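Local coordinates for protein laccase (Botrytis aclada, PDB 3SQR) that oxidises phenolic substrates such as hydroquinones with copper ions, probably reducing dioxygen to water, and probably serves lignin degradation and detoxification, at residues 171-176 against 209-214; 323-328 against 355-360; 512-517 against 540-545. One frame throughout, in Å; residues are numbered along the deposited sequence.

Interaction 1: residues 171-176 against 209-214; sequences FSLQYG and SVFEIW. With NAG (2-acetamido-2-deoxy-beta-D-glucopyranose), chain B; NAG (2-acetamido-2-deoxy-beta-D-glucopyranose), chain C.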
loop_
_atom_site.group_PDB
_atom_site.type_symbol
_atom_site.label_atom_id
_atom_site.label_comp_id
_atom_site.label_asym_id
_atom_site.label_seq_id
_atom_site.Cartn_x
_atom_site.Cartn_y
_atom_site.Cartn_z
ATOM N N PHE A 171 5.746 4.995 -9.689
ATOM C CA PHE A 171 6.521 5.020 -10.921
ATOM C C PHE A 171 7.541 3.902 -10.820
ATOM O O PHE A 171 8.522 3.947 -10.026
ATOM C CB PHE A 171 7.192 6.363 -11.076
ATOM C CG PHE A 171 8.039 6.483 -12.302
ATOM C CD1 PHE A 171 9.329 6.006 -12.283
ATOM C CD2 PHE A 171 7.549 7.105 -13.406
ATOM C CE1 PHE A 171 10.142 6.139 -13.395
ATOM C CE2 PHE A 171 8.341 7.255 -14.556
ATOM C CZ PHE A 171 9.635 6.745 -14.536
ATOM N N SER A 172 7.235 2.816 -11.517
ATOM C CA SER A 172 8.146 1.690 -11.574
ATOM C C SER A 172 8.533 1.245 -10.142
ATOM O O SER A 172 7.641 1.217 -9.259
ATOM C CB SER A 172 9.357 1.997 -12.535
ATOM O OG SER A 172 10.262 0.884 -12.567
ATOM N N LEU A 173 9.765 0.831 -9.892
ATOM C CA LEU A 173 10.103 0.195 -8.602
ATOM C C LEU A 173 10.559 1.157 -7.538
ATOM O O LEU A 173 11.093 0.735 -6.526
ATOM C CB LEU A 173 11.236 -0.834 -8.821
ATOM C CG LEU A 173 10.952 -1.972 -9.782
ATOM C CD1 LEU A 173 12.306 -2.687 -10.143
ATOM C CD2 LEU A 173 10.018 -2.954 -9.130
ATOM N N GLN A 174 10.323 2.447 -7.740
ATOM C CA GLN A 174 10.972 3.456 -6.882
ATOM C C GLN A 174 10.677 3.292 -5.428
ATOM O O GLN A 174 11.512 3.584 -4.627
ATOM C CB GLN A 174 10.584 4.856 -7.263
ATOM C CG GLN A 174 11.187 5.283 -8.595
ATOM C CD GLN A 174 10.756 6.681 -9.052
ATOM O OE1 GLN A 174 9.695 7.166 -8.708
ATOM N NE2 GLN A 174 11.585 7.328 -9.919
ATOM N N TYR A 175 9.478 2.860 -5.071
ATOM C CA TYR A 175 9.239 2.777 -3.612
ATOM C C TYR A 175 10.088 1.706 -2.966
ATOM O O TYR A 175 10.303 1.717 -1.721
ATOM C CB TYR A 175 7.739 2.677 -3.219
ATOM C CG TYR A 175 7.136 1.289 -3.232
ATOM C CD1 TYR A 175 7.317 0.452 -2.189
ATOM C CD2 TYR A 175 6.430 0.817 -4.311
ATOM C CE1 TYR A 175 6.807 -0.791 -2.146
ATOM C CE2 TYR A 175 5.888 -0.499 -4.287
ATOM C CZ TYR A 175 6.074 -1.269 -3.197
ATOM O OH TYR A 175 5.593 -2.568 -3.076
ATOM N N GLY A 176 10.626 0.792 -3.770
ATOM C CA GLY A 176 11.593 -0.183 -3.290
ATOM C C GLY A 176 12.909 0.382 -2.828
ATOM O O GLY A 176 13.647 -0.262 -2.054
ATOM N N SER A 209 20.323 -0.688 -5.107
ATOM C CA SER A 209 19.089 -0.183 -5.703
ATOM C C SER A 209 18.382 -1.349 -6.340
ATOM O O SER A 209 18.982 -2.141 -7.054
ATOM C CB SER A 209 19.372 0.834 -6.784
ATOM O OG SER A 209 18.207 1.279 -7.514
ATOM N N VAL A 210 17.075 -1.369 -6.175
ATOM C CA VAL A 210 16.215 -2.360 -6.809
ATOM C C VAL A 210 16.431 -2.320 -8.326
ATOM O O VAL A 210 16.232 -3.319 -9.043
ATOM C CB VAL A 210 14.713 -2.043 -6.443
ATOM C CG1 VAL A 210 14.266 -0.723 -7.015
ATOM C CG2 VAL A 210 13.785 -3.108 -6.959
ATOM N N PHE A 211 16.730 -1.143 -8.832
ATOM C CA PHE A 211 16.910 -0.960 -10.281
ATOM C C PHE A 211 18.139 -1.699 -10.819
ATOM O O PHE A 211 18.220 -1.955 -12.043
ATOM C CB PHE A 211 16.943 0.489 -10.704
ATOM C CG PHE A 211 15.658 1.205 -10.462
ATOM C CD1 PHE A 211 14.587 0.979 -11.303
ATOM C CD2 PHE A 211 15.520 2.059 -9.396
ATOM C CE1 PHE A 211 13.400 1.588 -11.114
ATOM C CE2 PHE A 211 14.310 2.703 -9.155
ATOM C CZ PHE A 211 13.251 2.493 -10.040
ATOM N N GLU A 212 19.058 -2.045 -9.936
ATOM C CA GLU A 212 20.212 -2.874 -10.324
ATOM C C GLU A 212 19.893 -4.345 -10.457
ATOM O O GLU A 212 20.635 -5.115 -11.127
ATOM C CB GLU A 212 21.338 -2.660 -9.327
ATOM C CG GLU A 212 21.772 -1.216 -9.438
ATOM C CD GLU A 212 23.214 -0.952 -9.188
ATOM O OE1 GLU A 212 23.756 -1.517 -8.207
ATOM O OE2 GLU A 212 23.765 -0.091 -9.933
ATOM N N ILE A 213 18.799 -4.770 -9.836
ATOM C CA ILE A 213 18.478 -6.173 -9.795
ATOM C C ILE A 213 17.231 -6.521 -10.600
ATOM O O ILE A 213 16.837 -7.692 -10.651
ATOM C CB ILE A 213 18.417 -6.668 -8.349
ATOM C CG1 ILE A 213 17.642 -5.733 -7.479
ATOM C CG2 ILE A 213 19.843 -6.616 -7.717
ATOM C CD1 ILE A 213 17.593 -6.133 -6.013
ATOM N N TRP A 214 16.601 -5.520 -11.216
ATOM C CA TRP A 214 15.367 -5.759 -11.956
ATOM C C TRP A 214 15.631 -6.664 -13.156
ATOM O O TRP A 214 14.826 -7.537 -13.492
ATOM C CB TRP A 214 14.786 -4.424 -12.418
ATOM C CG TRP A 214 13.836 -4.451 -13.552
ATOM C CD1 TRP A 214 14.027 -3.850 -14.758
ATOM C CD2 TRP A 214 12.569 -5.126 -13.646
ATOM N NE1 TRP A 214 12.988 -4.091 -15.577
ATOM C CE2 TRP A 214 12.060 -4.861 -14.926
ATOM C CE3 TRP A 214 11.821 -5.905 -12.788
ATOM C CZ2 TRP A 214 10.840 -5.365 -15.362
ATOM C CZ3 TRP A 214 10.624 -6.432 -13.242
ATOM C CH2 TRP A 214 10.124 -6.109 -14.493
HETATM C C1 NAG B . 19.346 1.480 -14.029
HETATM C C2 NAG B . 20.421 0.821 -13.208
HETATM C C3 NAG B . 21.306 -0.056 -14.074
HETATM C C4 NAG B . 20.454 -0.943 -15.005
HETATM C C5 NAG B . 19.421 -0.124 -15.730
HETATM C C6 NAG B . 18.481 -0.890 -16.681
HETATM C C7 NAG B . 21.244 2.093 -11.282
HETATM C C8 NAG B . 22.176 3.195 -10.823
HETATM N N2 NAG B . 21.220 1.865 -12.572
HETATM O O3 NAG B . 22.026 -0.850 -13.187
HETATM O O4 NAG B . 21.266 -1.592 -15.979
HETATM O O5 NAG B . 18.627 0.503 -14.712
HETATM O O6 NAG B . 17.899 -1.916 -15.938
HETATM O O7 NAG B . 20.583 1.427 -10.528
HETATM C C1 NAG C . 15.495 5.102 -13.120
HETATM C C2 NAG C . 15.608 4.194 -14.317
HETATM C C3 NAG C . 16.390 2.902 -14.148
HETATM C C4 NAG C . 17.741 3.270 -13.592
HETATM C C5 NAG C . 17.580 4.208 -12.373
HETATM C C6 NAG C . 18.893 4.825 -11.928
HETATM C C7 NAG C . 13.661 4.828 -15.705
HETATM C C8 NAG C . 12.359 4.280 -16.232
HETATM N N2 NAG C . 14.332 3.947 -14.945
HETATM O O3 NAG C . 16.443 2.258 -15.411
HETATM O O4 NAG C . 18.458 2.160 -13.143
HETATM O O5 NAG C . 16.775 5.325 -12.636
HETATM O O6 NAG C . 18.782 5.188 -10.572
HETATM O O7 NAG C . 14.018 5.963 -16.007
#

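Interaction 2: residues 323-328 against 355-360; sequences NYWIRG and ANPTSV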
loop_
_atom_site.group_PDB
_atom_site.type_symbol
_atom_site.label_atom_id
_atom_site.label_comp_id
_atom_site.label_asym_id
_atom_site.label_seq_id
_atom_site.Cartn_x
_atom_site.Cartn_y
_atom_site.Cartn_z
ATOM N N ASN A 323 12.092 -6.424 28.311
ATOM C CA ASN A 323 12.298 -6.332 26.870
ATOM C C ASN A 323 11.609 -7.494 26.195
ATOM O O ASN A 323 11.669 -8.650 26.637
ATOM C CB ASN A 323 13.794 -6.364 26.601
ATOM C CG ASN A 323 14.510 -5.336 27.380
ATOM O OD1 ASN A 323 14.069 -4.198 27.433
ATOM N ND2 ASN A 323 15.576 -5.734 28.087
ATOM N N TYR A 324 10.929 -7.228 25.084
ATOM C CA TYR A 324 10.222 -8.267 24.379
ATOM C C TYR A 324 10.577 -8.121 22.910
ATOM O O TYR A 324 10.791 -6.968 22.410
ATOM C CB TYR A 324 8.704 -8.124 24.558
ATOM C CG TYR A 324 8.254 -8.351 25.955
ATOM C CD1 TYR A 324 8.238 -7.341 26.846
ATOM C CD2 TYR A 324 7.878 -9.633 26.379
ATOM C CE1 TYR A 324 7.826 -7.583 28.192
ATOM C CE2 TYR A 324 7.477 -9.887 27.713
ATOM C CZ TYR A 324 7.447 -8.850 28.589
ATOM O OH TYR A 324 7.054 -9.052 29.895
ATOM N N TRP A 325 10.703 -9.264 22.253
ATOM C CA TRP A 325 10.919 -9.228 20.820
ATOM C C TRP A 325 9.663 -8.752 20.102
ATOM O O TRP A 325 8.528 -9.190 20.400
ATOM C CB TRP A 325 11.262 -10.587 20.271
ATOM C CG TRP A 325 12.638 -10.953 20.510
ATOM C CD1 TRP A 325 13.073 -11.971 21.288
ATOM C CD2 TRP A 325 13.802 -10.289 19.983
ATOM N NE1 TRP A 325 14.458 -12.014 21.261
ATOM C CE2 TRP A 325 14.932 -10.974 20.492
ATOM C CE3 TRP A 325 13.993 -9.188 19.131
ATOM C CZ2 TRP A 325 16.268 -10.576 20.191
ATOM C CZ3 TRP A 325 15.295 -8.782 18.825
ATOM C CH2 TRP A 325 16.430 -9.489 19.357
ATOM N N ILE A 326 9.890 -7.895 19.109
ATOM C CA ILE A 326 8.822 -7.506 18.143
ATOM C C ILE A 326 9.163 -8.284 16.907
ATOM O O ILE A 326 10.268 -8.189 16.379
ATOM C CB ILE A 326 8.701 -5.988 17.872
ATOM C CG1 ILE A 326 8.442 -5.163 19.177
ATOM C CG2 ILE A 326 7.589 -5.723 16.769
ATOM C CD1 ILE A 326 8.674 -3.637 18.978
ATOM N N ARG A 327 8.232 -9.129 16.474
ATOM C CA ARG A 327 8.506 -10.084 15.430
ATOM C C ARG A 327 7.800 -9.695 14.151
ATOM O O ARG A 327 6.582 -9.611 14.138
ATOM C CB ARG A 327 8.045 -11.481 15.874
ATOM C CG ARG A 327 8.910 -11.946 17.054
ATOM C CD ARG A 327 8.762 -13.353 17.356
ATOM N NE ARG A 327 9.366 -13.619 18.658
ATOM C CZ ARG A 327 10.597 -14.106 18.864
ATOM N NH1 ARG A 327 11.430 -14.378 17.860
ATOM N NH2 ARG A 327 11.005 -14.303 20.119
ATOM N N GLY A 328 8.546 -9.427 13.103
ATOM C CA GLY A 328 7.884 -9.297 11.804
ATOM C C GLY A 328 7.364 -10.630 11.302
ATOM O O GLY A 328 6.455 -10.681 10.503
ATOM N N ALA A 355 19.666 -4.375 26.998
ATOM C CA ALA A 355 19.620 -5.834 26.790
ATOM C C ALA A 355 18.737 -6.272 25.625
ATOM O O ALA A 355 17.619 -5.791 25.462
ATOM C CB ALA A 355 19.130 -6.518 28.054
ATOM N N ASN A 356 19.209 -7.252 24.870
ATOM C CA ASN A 356 18.319 -7.922 23.935
ATOM C C ASN A 356 17.230 -8.696 24.668
ATOM O O ASN A 356 17.462 -9.263 25.730
ATOM C CB ASN A 356 19.079 -8.868 23.013
ATOM C CG ASN A 356 19.740 -8.164 21.848
ATOM O OD1 ASN A 356 20.557 -8.777 21.178
ATOM N ND2 ASN A 356 19.410 -6.899 21.590
ATOM N N PRO A 357 16.022 -8.729 24.102
ATOM C CA PRO A 357 14.978 -9.511 24.703
ATOM C C PRO A 357 15.320 -10.968 24.700
ATOM O O PRO A 357 15.966 -11.447 23.790
ATOM C CB PRO A 357 13.757 -9.279 23.781
ATOM C CG PRO A 357 14.085 -8.126 23.022
ATOM C CD PRO A 357 15.557 -8.090 22.863
ATOM N N THR A 358 14.804 -11.675 25.687
ATOM C CA THR A 358 14.911 -13.119 25.716
ATOM C C THR A 358 13.530 -13.755 25.707
ATOM O O THR A 358 13.385 -14.892 26.109
ATOM C CB THR A 358 15.738 -13.593 26.949
ATOM O OG1 THR A 358 15.212 -13.042 28.176
ATOM C CG2 THR A 358 17.167 -13.192 26.754
ATOM N N SER A 359 12.518 -13.061 25.186
ATOM C CA SER A 359 11.156 -13.580 25.282
ATOM C C SER A 359 10.907 -14.656 24.244
ATOM O O SER A 359 11.630 -14.787 23.228
ATOM C CB SER A 359 10.156 -12.437 25.118
ATOM O OG SER A 359 10.529 -11.676 23.963
ATOM N N VAL A 360 9.863 -15.424 24.526
ATOM C CA VAL A 360 9.482 -16.585 23.729
ATOM C C VAL A 360 8.319 -16.132 22.876
ATOM O O VAL A 360 7.330 -15.585 23.376
ATOM C CB VAL A 360 9.151 -17.814 24.657
ATOM C CG1 VAL A 360 8.522 -18.950 23.917
ATOM C CG2 VAL A 360 10.457 -18.277 25.326
HETATM O O HOH W 1 16.131 -8.699 28.200
HETATM O O HOH W 2 13.367 -10.344 27.771
#

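Interaction 3: residues 512-517 against 540-545; sequences IAFKLD and FVESQS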
loop_
_atom_site.group_PDB
_atom_site.type_symbol
_atom_site.label_atom_id
_atom_site.label_comp_id
_atom_site.label_asym_id
_atom_site.label_seq_id
_atom_site.Cartn_x
_atom_site.Cartn_y
_atom_site.Cartn_z
ATOM N N ILE A 512 -14.032 -9.266 -5.327
ATOM C CA ILE A 512 -14.134 -7.966 -4.676
ATOM C C ILE A 512 -15.218 -7.158 -5.338
ATOM O O ILE A 512 -15.270 -7.061 -6.549
ATOM C CB ILE A 512 -12.772 -7.195 -4.699
ATOM C CG1 ILE A 512 -12.229 -7.016 -6.088
ATOM C CG2 ILE A 512 -11.749 -7.847 -3.750
ATOM C CD1 ILE A 512 -11.104 -5.969 -6.155
ATOM N N ALA A 513 -16.070 -6.581 -4.533
ATOM C CA ALA A 513 -17.157 -5.734 -4.996
ATOM C C ALA A 513 -16.858 -4.275 -4.698
ATOM O O ALA A 513 -16.289 -3.935 -3.658
ATOM C CB ALA A 513 -18.459 -6.147 -4.272
ATOM N N PHE A 514 -17.264 -3.398 -5.604
ATOM C CA PHE A 514 -17.285 -1.971 -5.298
ATOM C C PHE A 514 -18.376 -1.303 -6.115
ATOM O O PHE A 514 -18.901 -1.903 -7.041
ATOM C CB PHE A 514 -15.916 -1.350 -5.569
ATOM C CG PHE A 514 -15.409 -1.562 -6.963
ATOM C CD1 PHE A 514 -14.660 -2.686 -7.293
ATOM C CD2 PHE A 514 -15.623 -0.598 -7.969
ATOM C CE1 PHE A 514 -14.223 -2.894 -8.518
ATOM C CE2 PHE A 514 -15.103 -0.791 -9.215
ATOM C CZ PHE A 514 -14.385 -1.927 -9.489
ATOM N N LYS A 515 -18.828 -0.155 -5.624
ATOM C CA LYS A 515 -19.924 0.589 -6.215
ATOM C C LYS A 515 -19.418 1.540 -7.259
ATOM O O LYS A 515 -18.317 2.144 -7.131
ATOM C CB LYS A 515 -20.642 1.345 -5.117
ATOM C CG LYS A 515 -22.001 1.847 -5.575
ATOM C CD LYS A 515 -22.783 2.359 -4.465
ATOM C CE LYS A 515 -24.130 2.843 -5.005
ATOM N NZ LYS A 515 -24.838 3.545 -3.921
ATOM N N LEU A 516 -20.219 1.717 -8.312
ATOM C CA LEU A 516 -19.910 2.678 -9.331
ATOM C C LEU A 516 -20.174 4.063 -8.788
ATOM O O LEU A 516 -21.250 4.628 -8.967
ATOM C CB LEU A 516 -20.743 2.350 -10.605
ATOM C CG LEU A 516 -20.129 1.256 -11.486
ATOM C CD1 LEU A 516 -19.608 0.136 -10.705
ATOM C CD2 LEU A 516 -21.146 0.761 -12.558
ATOM N N ASP A 517 -19.178 4.616 -8.076
ATOM C CA ASP A 517 -19.385 5.830 -7.309
ATOM C C ASP A 517 -18.247 6.850 -7.485
ATOM O O ASP A 517 -18.204 7.882 -6.809
ATOM C CB ASP A 517 -19.586 5.480 -5.821
ATOM C CG ASP A 517 -18.349 4.854 -5.194
ATOM O OD1 ASP A 517 -17.315 4.854 -5.883
ATOM O OD2 ASP A 517 -18.460 4.348 -4.065
ATOM N N PHE A 540 -9.834 -0.104 -14.370
ATOM C CA PHE A 540 -11.232 0.129 -14.620
ATOM C C PHE A 540 -11.399 1.539 -15.114
ATOM O O PHE A 540 -10.956 2.480 -14.474
ATOM C CB PHE A 540 -12.052 -0.080 -13.349
ATOM C CG PHE A 540 -11.946 -1.455 -12.810
ATOM C CD1 PHE A 540 -12.719 -2.482 -13.319
ATOM C CD2 PHE A 540 -11.040 -1.752 -11.784
ATOM C CE1 PHE A 540 -12.626 -3.734 -12.862
ATOM C CE2 PHE A 540 -10.937 -3.070 -11.261
ATOM C CZ PHE A 540 -11.711 -4.054 -11.792
ATOM N N VAL A 541 -12.018 1.686 -16.295
ATOM C CA VAL A 541 -12.382 3.002 -16.762
ATOM C C VAL A 541 -13.835 3.025 -16.426
ATOM O O VAL A 541 -14.689 2.316 -17.028
ATOM C CB VAL A 541 -12.054 3.255 -18.231
ATOM C CG1 VAL A 541 -12.777 4.573 -18.717
ATOM C CG2 VAL A 541 -10.482 3.303 -18.453
ATOM N N GLU A 542 -14.101 3.728 -15.341
ATOM C CA GLU A 542 -15.369 3.805 -14.705
ATOM C C GLU A 542 -16.144 5.076 -15.073
ATOM O O GLU A 542 -15.716 6.197 -14.795
ATOM C CB GLU A 542 -15.163 3.800 -13.149
ATOM C CG GLU A 542 -16.449 3.863 -12.355
ATOM C CD GLU A 542 -16.192 3.776 -10.883
ATOM O OE1 GLU A 542 -15.061 3.390 -10.546
ATOM O OE2 GLU A 542 -17.024 4.228 -10.120
ATOM N N SER A 543 -17.318 4.879 -15.654
ATOM C CA SER A 543 -18.217 6.018 -15.911
ATOM C C SER A 543 -17.483 7.140 -16.610
ATOM O O SER A 543 -17.517 8.313 -16.212
ATOM C CB SER A 543 -18.853 6.472 -14.609
ATOM O OG SER A 543 -19.529 5.380 -14.050
ATOM N N GLN A 544 -16.805 6.789 -17.694
ATOM C CA GLN A 544 -15.942 7.690 -18.356
ATOM C C GLN A 544 -16.529 9.090 -18.602
ATOM O O GLN A 544 -15.857 10.101 -18.428
ATOM C CB GLN A 544 -15.520 7.086 -19.714
ATOM C CG GLN A 544 -14.559 7.943 -20.381
ATOM C CD GLN A 544 -13.936 7.277 -21.538
ATOM O OE1 GLN A 544 -13.870 6.043 -21.588
ATOM N NE2 GLN A 544 -13.432 8.066 -22.469
ATOM N N SER A 545 -17.747 9.116 -19.078
ATOM C CA SER A 545 -18.286 10.392 -19.569
ATOM C C SER A 545 -18.738 11.210 -18.359
ATOM O O SER A 545 -19.030 12.419 -18.482
ATOM C CB SER A 545 -19.446 10.138 -20.542
ATOM O OG SER A 545 -20.534 9.535 -19.857
#

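Interaction 1: residues 171-176 against 209-214
Leu173 fits against the first turn of helix 210-217, where Val210 and Trp214 receive it. This is the tight part of the contact, buried and apolar. Leu173 CB lies 3.5 Å from Val210 CG1, and Leu173 CD1 lies 3.5 Å from Val210 CG2, so both valine methyls are used. Leu173 CD1 also reaches Trp214 CB at 3.8 Å. Phe211 extends its ring toward the turn formed by Phe171 to Gln174. Its outer edge takes Ser172 OG, 3.5 Å from Phe211 CE1, and Gln174 CG, 3.8 Å from Phe211 CZ. Ser172 OG is itself hydrogen-bonded to Asp577. The other flank faces sugars instead of apolar side chains. There Phe211 CB approaches O4 of the chain C NAG at 3.3 Å, and partly exposed Glu212 meets the chain B NAG through CG. These sugars belong to glycans attached to the protein and mark no substrate pocket. Ser209 N-caps the helix: its OG accepts from Phe211 N at 3.1 Å, while Asp177 binds Ser209 OG and Val210 N. The turn follows strand 163-169, which carries the copper ligand His168. Helix 529-533 packs on Leu173 and Val210, and strand 86-91 touches Gln174 and Phe211.

Interaction 2: residues 323-328 against 355-360
Trp325 lays one face of its indole on the ring of Pro357, and this CH-pi contact is the centre of the interaction. Pro357 CB stands 3.6 Å from the centroid of the five-membered ring of Trp325, only 5° off the ring normal. The tryptophan can be followed outward. Trp325 CB is 3.9 Å from Ser359 OG and lies over one face of the Arg327 guanidinium. With chi1 at -78°, CG is anti to the carbonyl carbon, and it meets Pro357 CB. CD1 turns to Ser359, near both OG and O. Trp325 NE1 is 3.0 Å from Pro357 O, but the angle is too poor for a hydrogen bond. CD2 sits under Pro357 CG. CE2 lies near Pro357 O and CD, and CE3 near Pro357 CG and CD. Farther out, CZ3 and CH2 run beneath Pro357 CD, and Trp325 CZ2 is 3.7 Å from Pro357 CD.

Strand 323-327 is an inner strand of a sheet in the second cupredoxin-like domain, between strands 344-348 and 276-280. The loop 355-360 runs obliquely to it and adds no strand. The one clear hydrogen bond directly between the segments goes from a backbone N to a side chain: Trp325 N donates to Ser359 OG at 3.0 Å, nearly straight at 170°. Ser359 OG also hydrogen-bonds Asp281, so two partners hold it. Asp281 makes a salt bridge with Arg327 NE as well. Two waters bridge the other end. One accepts from Asn323 ND2 and donates to Asn356 O. The second joins Asn323 O, at 2.7 Å, to Thr358 N. Asn323 ND2 has a further partner in Ser353. Tyr324 CD2 rests 3.8 Å from Ser359 CB, and its OH bonds Ala320 O.

Interaction 3: residues 512-517 against 540-545
Phe514 points its ring edge at the face of Phe540 in a T-shaped stack. Its CG lies between its backbone N and carbonyl carbon, chi1 56°. This brings CZ over the centre of the Phe540 ring, with Phe514 CZ 4.0 Å from Phe540 CE2. The centroids are 5.2 Å apart and the planes meet at 71°. Lys515 turns its side chain away, but its carbonyl O lies 3.9 Å from Glu542 OE2. Leu516 is the centre of an inverse gamma turn, and its CA comes within 3.4 Å of Glu542 OE2. Asp517 N is 3.0 Å from Glu542 OE2. That oxygen accepts a hydrogen bond from Asn518 N. The extended glutamate chain carries its carboxylate to the turn, and Glu542 OE1 binds His470 there. Asp517 OD1 stands 4.3 Å from Glu542 OE2. This proximity of like charges is probably eased by the salt bridge of Asp517 to Arg129.

Strands 512-515 and 540-542 belong to different sheets. Their axes approach to 11.8 Å and run 24° apart. Side chains filling the space between two facing sheets are characteristic of the cupredoxin-type beta sandwich, here the third domain of the multicopper oxidase.

Along the chain the contacts follow in series: interaction 1, then interaction 2, then interaction 3. None touches another, and they share no strand or helix. The centres of interactions 1 and 2 are 32 Å apart and those of interactions 1 and 3 are 30 Å apart. Interactions 2 and 3 lie on opposite sides of the chain's centre, with centres 46 Å apart. Interaction 1 joins the first and second multicopper oxidase domains. Interaction 2 packs the loop 355-360 on strand 323-327, a strand of a sheet in the second domain. Interaction 3 lies within the third, whose strands 463-467 and 520-526 carry copper ligands. The contacts thus hold separate places in a three-domain enzyme.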